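Local coordinates for lactaldehyde dehydrogenase (Escherichia coli, PDB 2IMP), which oxidises L-lactaldehyde to L-lactate with NAD+, also acts on glycolaldehyde, and serves the breakdown of L-fucose and L-rhamnose, at residues E179-P182 / N183-I186; L206-G209 / E210-G213; S230-A233 / G234-M238. All coordinates share one frame; numbering follows the deposited sequence.

Contact 1. Residues E179-P182 / N183-I186; sequences EFTP and NNAI. With NAI (1,4-dihydronicotinamide adenine dinucleotide), chain D.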
loop_
_atom_site.group_PDB
_atom_site.type_symbol
_atom_site.label_atom_id
_atom_site.label_comp_id
_atom_site.label_asym_id
_atom_site.label_seq_id
_atom_site.Cartn_x
_atom_site.Cartn_y
_atom_site.Cartn_z
ATOM N N GLU A 179 38.094 9.578 2.326
ATOM C CA GLU A 179 39.396 10.058 1.881
ATOM C C GLU A 179 40.337 8.921 1.416
ATOM O O GLU A 179 41.325 9.166 0.727
ATOM C CB GLU A 179 40.089 10.871 2.982
ATOM C CG GLU A 179 40.217 10.165 4.323
ATOM C CD GLU A 179 39.076 10.502 5.269
ATOM O OE1 GLU A 179 39.359 11.048 6.357
ATOM O OE2 GLU A 179 37.899 10.230 4.924
ATOM N N PHE A 180 40.002 7.693 1.804
ATOM C CA PHE A 180 40.784 6.518 1.442
ATOM C C PHE A 180 40.405 5.914 0.080
ATOM O O PHE A 180 41.214 5.237 -0.554
ATOM C CB PHE A 180 40.630 5.428 2.504
ATOM C CG PHE A 180 41.063 5.851 3.865
ATOM C CD1 PHE A 180 42.389 6.195 4.109
ATOM C CD2 PHE A 180 40.146 5.931 4.906
ATOM C CE1 PHE A 180 42.796 6.619 5.368
ATOM C CE2 PHE A 180 40.543 6.355 6.166
ATOM C CZ PHE A 180 41.870 6.698 6.396
ATOM N N THR A 181 39.171 6.163 -0.353
ATOM C CA THR A 181 38.684 5.626 -1.621
ATOM C C THR A 181 37.885 6.646 -2.482
ATOM O O THR A 181 36.725 6.414 -2.826
ATOM C CB THR A 181 37.792 4.378 -1.372
ATOM O OG1 THR A 181 36.674 4.739 -0.549
ATOM C CG2 THR A 181 38.582 3.283 -0.664
ATOM N N PRO A 182 38.516 7.770 -2.846
ATOM C CA PRO A 182 37.853 8.799 -3.648
ATOM C C PRO A 182 37.925 8.612 -5.181
ATOM O O PRO A 182 37.101 9.160 -5.916
ATOM C CB PRO A 182 38.573 10.063 -3.214
ATOM C CG PRO A 182 39.992 9.568 -3.105
ATOM C CD PRO A 182 39.831 8.244 -2.374
ATOM N N ASN A 183 38.910 7.851 -5.644
ATOM C CA ASN A 183 39.098 7.654 -7.076
ATOM C C ASN A 183 37.884 7.141 -7.851
ATOM O O ASN A 183 37.545 7.687 -8.904
ATOM C CB ASN A 183 40.307 6.760 -7.323
ATOM C CG ASN A 183 41.577 7.378 -6.796
ATOM O OD1 ASN A 183 41.676 8.600 -6.707
ATOM N ND2 ASN A 183 42.553 6.549 -6.450
ATOM N N ASN A 184 37.248 6.101 -7.327
ATOM C CA ASN A 184 36.060 5.565 -7.964
ATOM C C ASN A 184 34.953 6.636 -8.040
ATOM O O ASN A 184 34.165 6.665 -8.984
ATOM C CB ASN A 184 35.553 4.348 -7.186
ATOM C CG ASN A 184 35.099 4.702 -5.788
ATOM O OD1 ASN A 184 33.961 5.164 -5.594
ATOM N ND2 ASN A 184 35.958 4.511 -4.811
ATOM N N ALA A 185 34.929 7.517 -7.040
ATOM C CA ALA A 185 33.950 8.595 -6.993
ATOM C C ALA A 185 34.224 9.680 -8.051
ATOM O O ALA A 185 33.298 10.281 -8.598
ATOM C CB ALA A 185 33.923 9.214 -5.611
ATOM N N ILE A 186 35.506 9.935 -8.311
ATOM C CA ILE A 186 35.872 10.891 -9.341
ATOM C C ILE A 186 35.420 10.362 -10.708
ATOM O O ILE A 186 34.916 11.102 -11.541
ATOM C CB ILE A 186 37.410 11.139 -9.374
ATOM C CG1 ILE A 186 37.817 12.047 -8.213
ATOM C CG2 ILE A 186 37.820 11.773 -10.715
ATOM C CD1 ILE A 186 37.239 13.442 -8.303
HETATM P PA NAI D . 34.168 6.126 9.011
HETATM O O1A NAI D . 33.007 6.570 9.798
HETATM O O2A NAI D . 35.500 6.324 9.744
HETATM O O5B NAI D . 34.184 6.908 7.618
HETATM C C5B NAI D . 33.092 6.930 6.713
HETATM C C4B NAI D . 32.810 8.347 6.188
HETATM O O4B NAI D . 32.442 9.232 7.247
HETATM C C3B NAI D . 34.008 9.016 5.496
HETATM O O3B NAI D . 33.579 9.676 4.308
HETATM C C2B NAI D . 34.546 9.940 6.569
HETATM O O2B NAI D . 35.336 11.009 6.116
HETATM C C1B NAI D . 33.286 10.381 7.269
HETATM N N9A NAI D . 33.503 10.846 8.671
HETATM C C8A NAI D . 34.349 10.362 9.668
HETATM N N7A NAI D . 34.192 11.135 10.786
HETATM C C5A NAI D . 33.275 12.092 10.525
HETATM C C6A NAI D . 32.732 13.140 11.297
HETATM N N6A NAI D . 33.127 13.340 12.553
HETATM N N1A NAI D . 31.769 13.986 10.725
HETATM C C2A NAI D . 31.346 13.790 9.403
HETATM N N3A NAI D . 31.891 12.743 8.642
HETATM C C4A NAI D . 32.833 11.912 9.198
HETATM O O3 NAI D . 33.889 4.580 8.683
HETATM P PN NAI D . 34.699 3.629 7.663
HETATM O O1N NAI D . 34.827 4.262 6.338
HETATM O O2N NAI D . 34.041 2.280 7.719
HETATM O O5D NAI D . 36.123 3.524 8.428
HETATM C C5D NAI D . 37.303 4.190 8.055
HETATM C C4D NAI D . 38.352 3.838 9.084
HETATM O O4D NAI D . 39.482 4.687 8.905
HETATM C C3D NAI D . 38.123 3.842 10.613
HETATM O O3D NAI D . 38.034 2.516 11.097
HETATM C C2D NAI D . 39.286 4.596 11.203
HETATM O O2D NAI D . 39.779 4.011 12.386
HETATM C C1D NAI D . 40.279 4.613 10.067
HETATM N N1N NAI D . 41.236 5.757 10.209
HETATM C C2N NAI D . 40.844 6.995 9.688
HETATM C C3N NAI D . 41.718 8.110 9.794
HETATM C C7N NAI D . 41.317 9.455 9.233
HETATM O O7N NAI D . 42.200 10.520 9.354
HETATM N N7N NAI D . 40.151 9.679 8.624
HETATM C C4N NAI D . 42.988 7.931 10.437
HETATM C C5N NAI D . 43.368 6.662 10.964
HETATM C C6N NAI D . 42.472 5.576 10.838
#
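The carbonyl oxygen of Pro-182 accepts the N-H of Ile-186 at 3.0 Å. Another backbone nitrogen, Ala-185 N, approaches the same Pro-182 O to 2.9 Å. This is the first turn of helix 183-195 in the Rossmann-type cofactor-binding domain, and it illustrates how a loop leaving a beta strand, here 172-176, can serve the cofactor and start a helix within a few residues. Asn-184 folds back toward the loop, and its ND2 makes a weak hydrogen bond to the carbonyl oxygen, Thr-181 O. The first N-H groups of the helix, those of Asn-183 and Asn-184, are taken up by the carboxylate of Glu-93, while Asn-183 turns its OD1 to Ser-36.

The loop residues meet the cofactor. Glu-179 OE2 accepts from the adenosine ribose hydroxyl O2B at 2.9 Å, and Glu-179 OE1 takes a weak bond from the nicotinamide N7N at 2.8 Å, so one carboxylate links the two ends of a folded dinucleotide. A carboxylate beside this hydroxyl is consistent with use of NAD+, since it would probably repel the phosphate carried there by NADP+. With an alanine here, O2B and N7N would probably both be left without this acceptor and the carboxamide freer to turn. The bend at chi2 (-94°) swings the carboxylate toward the cofactor, while Glu-179 CG sits 4.1 Å above the centre of the Phe-180 ring. That ring meets the nicotinamide with its edge, Phe-180 CZ lying 3.5 Å from C2N.

Contact 2. Residues L206-G209 / E210-G213; sequences LGRG and ETVG. With NAI (1,4-dihydronicotinamide adenine dinucleotide), chain D.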
loop_
_atom_site.group_PDB
_atom_site.type_symbol
_atom_site.label_atom_id
_atom_site.label_comp_id
_atom_site.label_asym_id
_atom_site.label_seq_id
_atom_site.Cartn_x
_atom_site.Cartn_y
_atom_site.Cartn_z
ATOM N N LEU A 206 35.570 16.799 -1.866
ATOM C CA LEU A 206 36.617 15.938 -1.331
ATOM C C LEU A 206 37.312 16.437 -0.057
ATOM O O LEU A 206 37.636 17.620 0.060
ATOM C CB LEU A 206 37.663 15.705 -2.424
ATOM C CG LEU A 206 37.095 15.174 -3.746
ATOM C CD1 LEU A 206 38.119 15.330 -4.855
ATOM C CD2 LEU A 206 36.686 13.716 -3.578
ATOM N N GLY A 207 37.542 15.521 0.881
ATOM C CA GLY A 207 38.201 15.892 2.119
ATOM C C GLY A 207 37.971 14.939 3.277
ATOM O O GLY A 207 37.473 13.820 3.104
ATOM N N ARG A 208 38.341 15.391 4.468
ATOM C CA ARG A 208 38.189 14.597 5.675
ATOM C C ARG A 208 36.795 14.691 6.305
ATOM O O ARG A 208 35.997 15.564 5.957
ATOM C CB ARG A 208 39.223 15.020 6.721
ATOM C CG ARG A 208 40.673 14.748 6.327
ATOM C CD ARG A 208 41.617 15.400 7.328
ATOM N NE ARG A 208 41.389 16.842 7.389
ATOM C CZ ARG A 208 41.824 17.633 8.366
ATOM N NH1 ARG A 208 42.515 17.124 9.378
ATOM N NH2 ARG A 208 41.567 18.933 8.331
ATOM N N GLY A 209 36.526 13.789 7.240
ATOM C CA GLY A 209 35.242 13.792 7.903
ATOM C C GLY A 209 35.040 14.986 8.811
ATOM O O GLY A 209 34.013 15.664 8.737
ATOM N N GLU A 210 36.027 15.246 9.665
ATOM C CA GLU A 210 35.975 16.361 10.609
ATOM C C GLU A 210 35.715 17.743 9.965
ATOM O O GLU A 210 35.125 18.629 10.582
ATOM C CB GLU A 210 37.284 16.433 11.408
ATOM C CG GLU A 210 37.610 15.195 12.244
ATOM C CD GLU A 210 37.827 13.929 11.411
ATOM O OE1 GLU A 210 38.279 14.032 10.247
ATOM O OE2 GLU A 210 37.560 12.822 11.936
ATOM N N THR A 211 36.170 17.907 8.732
ATOM C CA THR A 211 35.998 19.159 8.007
ATOM C C THR A 211 34.791 19.165 7.030
ATOM O O THR A 211 33.703 19.644 7.361
ATOM C CB THR A 211 37.272 19.492 7.204
ATOM O OG1 THR A 211 37.625 18.363 6.397
ATOM C CG2 THR A 211 38.435 19.820 8.144
ATOM N N VAL A 212 35.013 18.636 5.833
ATOM C CA VAL A 212 33.968 18.575 4.829
ATOM C C VAL A 212 32.726 17.778 5.288
ATOM O O VAL A 212 31.595 18.230 5.117
ATOM C CB VAL A 212 34.503 17.951 3.523
ATOM C CG1 VAL A 212 33.410 17.950 2.455
ATOM C CG2 VAL A 212 35.725 18.734 3.040
ATOM N N GLY A 213 32.958 16.605 5.872
ATOM C CA GLY A 213 31.855 15.781 6.339
ATOM C C GLY A 213 30.956 16.520 7.311
ATOM O O GLY A 213 29.728 16.473 7.200
HETATM P PA NAI D . 34.168 6.126 9.011
HETATM O O1A NAI D . 33.007 6.570 9.798
HETATM O O2A NAI D . 35.500 6.324 9.744
HETATM O O5B NAI D . 34.184 6.908 7.618
HETATM C C5B NAI D . 33.092 6.930 6.713
HETATM C C4B NAI D . 32.810 8.347 6.188
HETATM O O4B NAI D . 32.442 9.232 7.247
HETATM C C3B NAI D . 34.008 9.016 5.496
HETATM O O3B NAI D . 33.579 9.676 4.308
HETATM C C2B NAI D . 34.546 9.940 6.569
HETATM O O2B NAI D . 35.336 11.009 6.116
HETATM C C1B NAI D . 33.286 10.381 7.269
HETATM N N9A NAI D . 33.503 10.846 8.671
HETATM C C8A NAI D . 34.349 10.362 9.668
HETATM N N7A NAI D . 34.192 11.135 10.786
HETATM C C5A NAI D . 33.275 12.092 10.525
HETATM C C6A NAI D . 32.732 13.140 11.297
HETATM N N6A NAI D . 33.127 13.340 12.553
HETATM N N1A NAI D . 31.769 13.986 10.725
HETATM C C2A NAI D . 31.346 13.790 9.403
HETATM N N3A NAI D . 31.891 12.743 8.642
HETATM C C4A NAI D . 32.833 11.912 9.198
HETATM O O3 NAI D . 33.889 4.580 8.683
HETATM P PN NAI D . 34.699 3.629 7.663
HETATM O O1N NAI D . 34.827 4.262 6.338
HETATM O O2N NAI D . 34.041 2.280 7.719
HETATM O O5D NAI D . 36.123 3.524 8.428
HETATM C C5D NAI D . 37.303 4.190 8.055
HETATM C C4D NAI D . 38.352 3.838 9.084
HETATM O O4D NAI D . 39.482 4.687 8.905
HETATM C C3D NAI D . 38.123 3.842 10.613
HETATM O O3D NAI D . 38.034 2.516 11.097
HETATM C C2D NAI D . 39.286 4.596 11.203
HETATM O O2D NAI D . 39.779 4.011 12.386
HETATM C C1D NAI D . 40.279 4.613 10.067
HETATM N N1N NAI D . 41.236 5.757 10.209
HETATM C C2N NAI D . 40.844 6.995 9.688
HETATM C C3N NAI D . 41.718 8.110 9.794
HETATM C C7N NAI D . 41.317 9.455 9.233
HETATM O O7N NAI D . 42.200 10.520 9.354
HETATM N N7N NAI D . 40.151 9.679 8.624
HETATM C C4N NAI D . 42.988 7.931 10.437
HETATM C C5N NAI D . 43.368 6.662 10.964
HETATM C C6N NAI D . 42.472 5.576 10.838
HETATM O O HOH W 1 39.566 17.883 4.666
HETATM O O HOH W 2 37.945 11.570 8.422
#
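Gly-213 N passes over the usual helical partner and donates to Arg-208 O, five residues back, at 3.2 Å; that spacing is the mark of a pi-type turn, here at the start of helix 209-218, with Arg-208 at the N-cap position. The bond is nearly straight (172°) and lies in the carbonyl plane. The widened turn presents bare backbone to the cofactor: a beta carbon on Gly-209 would collide with adenine N9A, and one on Gly-213 with N3A. Gly-213 C accordingly comes within 3.5 Å of C2A.

Two waters finish the polar work. Water 1 binds Arg-208 N at 2.8 Å and Thr-211 OG1 at 2.6 Å, and more weakly Arg-208 NE, meeting the guanidinium at its edge. The bend of the arginine chain at chi3 (-59°) carries its far end across the threonine at a slant, where Arg-208 NH2 lies 3.3 Å from Thr-211 CG2. Water 2 accepts from Gly-209 N at 2.9 Å, donates to Glu-210 OE1, and receives a weak bond from the nicotinamide N7N, so one water joins Gly-209, Glu-210 and the nicotinamide carboxamide.

Arg-208 NE also forms a salt bridge with Asp-40, just past strand 34-39. From the end of strand 202-204 the loop runs beside strand 34-39, with Leu-206 resting on Ile-38 and Pro-39 and Gly-207 O receiving Lys-176 NZ from strand 172-176, before the chain enters helix 209-218.

Contact 3. Residues S230-A233 / G234-M238; sequences SVSA and GEKIM. With NAI (1,4-dihydronicotinamide adenine dinucleotide), chain D.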
loop_
_atom_site.group_PDB
_atom_site.type_symbol
_atom_site.label_atom_id
_atom_site.label_comp_id
_atom_site.label_asym_id
_atom_site.label_seq_id
_atom_site.Cartn_x
_atom_site.Cartn_y
_atom_site.Cartn_z
ATOM N N SER A 230 31.407 3.938 10.283
ATOM C CA SER A 230 31.565 3.652 11.713
ATOM C C SER A 230 30.536 4.321 12.631
ATOM O O SER A 230 30.069 5.427 12.353
ATOM C CB SER A 230 32.963 4.059 12.195
ATOM O OG SER A 230 33.065 5.468 12.339
ATOM N N VAL A 231 30.202 3.642 13.723
ATOM C CA VAL A 231 29.251 4.175 14.681
ATOM C C VAL A 231 29.746 5.489 15.327
ATOM O O VAL A 231 28.953 6.366 15.670
ATOM C CB VAL A 231 28.938 3.138 15.795
ATOM C CG1 VAL A 231 30.185 2.842 16.605
ATOM C CG2 VAL A 231 27.834 3.660 16.693
ATOM N N SER A 232 31.065 5.608 15.471
ATOM C CA SER A 232 31.656 6.809 16.042
ATOM C C SER A 232 31.399 8.054 15.167
ATOM O O SER A 232 31.038 9.126 15.665
ATOM C CB SER A 232 33.163 6.615 16.230
ATOM O OG SER A 232 33.752 7.784 16.771
ATOM N N ALA A 233 31.594 7.893 13.864
ATOM C CA ALA A 233 31.345 8.981 12.933
ATOM C C ALA A 233 29.839 9.302 12.827
ATOM O O ALA A 233 29.447 10.466 12.730
ATOM C CB ALA A 233 31.890 8.627 11.564
ATOM N N GLY A 234 29.021 8.250 12.861
ATOM C CA GLY A 234 27.581 8.420 12.795
ATOM C C GLY A 234 27.090 9.250 13.967
ATOM O O GLY A 234 26.185 10.080 13.821
ATOM N N GLU A 235 27.676 9.020 15.140
ATOM C CA GLU A 235 27.306 9.780 16.331
ATOM C C GLU A 235 27.611 11.284 16.178
ATOM O O GLU A 235 26.807 12.142 16.542
ATOM C CB GLU A 235 28.062 9.265 17.555
ATOM C CG GLU A 235 27.690 7.868 18.015
ATOM C CD GLU A 235 28.616 7.371 19.124
ATOM O OE1 GLU A 235 28.888 8.158 20.061
ATOM O OE2 GLU A 235 29.065 6.203 19.058
ATOM N N LYS A 236 28.793 11.575 15.647
ATOM C CA LYS A 236 29.201 12.949 15.439
ATOM C C LYS A 236 28.344 13.638 14.375
ATOM O O LYS A 236 28.038 14.823 14.476
ATOM C CB LYS A 236 30.677 12.998 15.041
ATOM C CG LYS A 236 31.619 12.449 16.119
ATOM C CD LYS A 236 33.074 12.530 15.685
ATOM C CE LYS A 236 34.003 11.968 16.747
ATOM N NZ LYS A 236 33.770 10.510 16.949
ATOM N N ILE A 237 27.967 12.868 13.359
ATOM C CA ILE A 237 27.121 13.373 12.289
ATOM C C ILE A 237 25.718 13.734 12.798
ATOM O O ILE A 237 25.199 14.813 12.515
ATOM C CB ILE A 237 26.991 12.334 11.152
ATOM C CG1 ILE A 237 28.296 12.292 10.355
ATOM C CG2 ILE A 237 25.822 12.688 10.234
ATOM C CD1 ILE A 237 28.397 11.152 9.383
ATOM N N MET A 238 25.126 12.821 13.563
ATOM C CA MET A 238 23.801 13.061 14.103
ATOM C C MET A 238 23.783 14.211 15.119
ATOM O O MET A 238 22.871 15.031 15.116
ATOM C CB MET A 238 23.248 11.790 14.752
ATOM C CG MET A 238 21.801 11.916 15.211
ATOM S SD MET A 238 21.121 10.337 15.767
ATOM C CE MET A 238 19.542 10.888 16.458
HETATM P PA NAI D . 34.168 6.126 9.011
HETATM O O1A NAI D . 33.007 6.570 9.798
HETATM O O2A NAI D . 35.500 6.324 9.744
HETATM O O5B NAI D . 34.184 6.908 7.618
HETATM C C5B NAI D . 33.092 6.930 6.713
HETATM C C4B NAI D . 32.810 8.347 6.188
HETATM O O4B NAI D . 32.442 9.232 7.247
HETATM C C3B NAI D . 34.008 9.016 5.496
HETATM O O3B NAI D . 33.579 9.676 4.308
HETATM C C2B NAI D . 34.546 9.940 6.569
HETATM O O2B NAI D . 35.336 11.009 6.116
HETATM C C1B NAI D . 33.286 10.381 7.269
HETATM N N9A NAI D . 33.503 10.846 8.671
HETATM C C8A NAI D . 34.349 10.362 9.668
HETATM N N7A NAI D . 34.192 11.135 10.786
HETATM C C5A NAI D . 33.275 12.092 10.525
HETATM C C6A NAI D . 32.732 13.140 11.297
HETATM N N6A NAI D . 33.127 13.340 12.553
HETATM N N1A NAI D . 31.769 13.986 10.725
HETATM C C2A NAI D . 31.346 13.790 9.403
HETATM N N3A NAI D . 31.891 12.743 8.642
HETATM C C4A NAI D . 32.833 11.912 9.198
HETATM O O3 NAI D . 33.889 4.580 8.683
HETATM P PN NAI D . 34.699 3.629 7.663
HETATM O O1N NAI D . 34.827 4.262 6.338
HETATM O O2N NAI D . 34.041 2.280 7.719
HETATM O O5D NAI D . 36.123 3.524 8.428
HETATM C C5D NAI D . 37.303 4.190 8.055
HETATM C C4D NAI D . 38.352 3.838 9.084
HETATM O O4D NAI D . 39.482 4.687 8.905
HETATM C C3D NAI D . 38.123 3.842 10.613
HETATM O O3D NAI D . 38.034 2.516 11.097
HETATM C C2D NAI D . 39.286 4.596 11.203
HETATM O O2D NAI D . 39.779 4.011 12.386
HETATM C C1D NAI D . 40.279 4.613 10.067
HETATM N N1N NAI D . 41.236 5.757 10.209
HETATM C C2N NAI D . 40.844 6.995 9.688
HETATM C C3N NAI D . 41.718 8.110 9.794
HETATM C C7N NAI D . 41.317 9.455 9.233
HETATM O O7N NAI D . 42.200 10.520 9.354
HETATM N N7N NAI D . 40.151 9.679 8.624
HETATM C C4N NAI D . 42.988 7.931 10.437
HETATM C C5N NAI D . 43.368 6.662 10.964
HETATM C C6N NAI D . 42.472 5.576 10.838
#
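Ser-230 O receives the N-H of Gly-234 at 3.1 Å, the first backbone bond of helix 231-242, and every other polar atom of this serine is engaged as well. Its hydroxyl does double duty: Ser-230 OG accepts from Ala-233 N at 3.2 Å in a fairly straight capping bond (161°), and donates to the adenosine-side phosphate oxygen O1A at 2.8 Å. A chi1 of 76° tucks OG between its own N and carbonyl carbon, where both partners can be met. The backbone N-H is shared, Ser-230 N lying 3.0 Å from the bridging O3 and 3.1 Å from O1A. O1A is thus gripped by two donors of one residue, with the methyl of Ala-233 pressed closely against it.

Such an N-cap at a helix start facing a pyrophosphate, just after strand 222-227, is the phosphate-binding turn of the Rossmann-type domain as aldehyde dehydrogenases build it; the helix N-terminus probably helps to stabilise the negative charge.

Further along, Val-231 O and Ala-233 O take the amides of Glu-235 and Ile-237. Ser-232 O has two weak donors, the amide N of Lys-236 and its NZ, the latter 3.3 Å away and turned back by the bend at chi4 (65°). The aliphatic part of that lysine passes the exocyclic amino group at the end of the adenine, its CD 3.2 Å from N6A, and Ile-237 CG1 covers a ring face 3.5 Å from C2A. Val-231 and Glu-235 run side by side, both packed against Ile-245 of a second subunit.

Overall arrangement
All three contacts are helix starts around one bound NADH, in chain order on helices 183-195, 209-218 and 231-242. The touching residues of contact 1 are all buried, contact 2 is largely so with Glu-210 exposed, and contact 3 is only partly buried, ending at a subunit interface. Contacts 1 and 2 touch directly through Glu-179 and Arg-208 and through Ile-186 and Leu-206; contact 3 keeps about 5 Å from contact 2 at the nearest atoms, and the adenine lies between their helices, glycine backbone on one face and isoleucine on the other. The chemistry follows position: a carboxylate for ribose and carboxamide, glycines and water for the base, a capped helix end for phosphate.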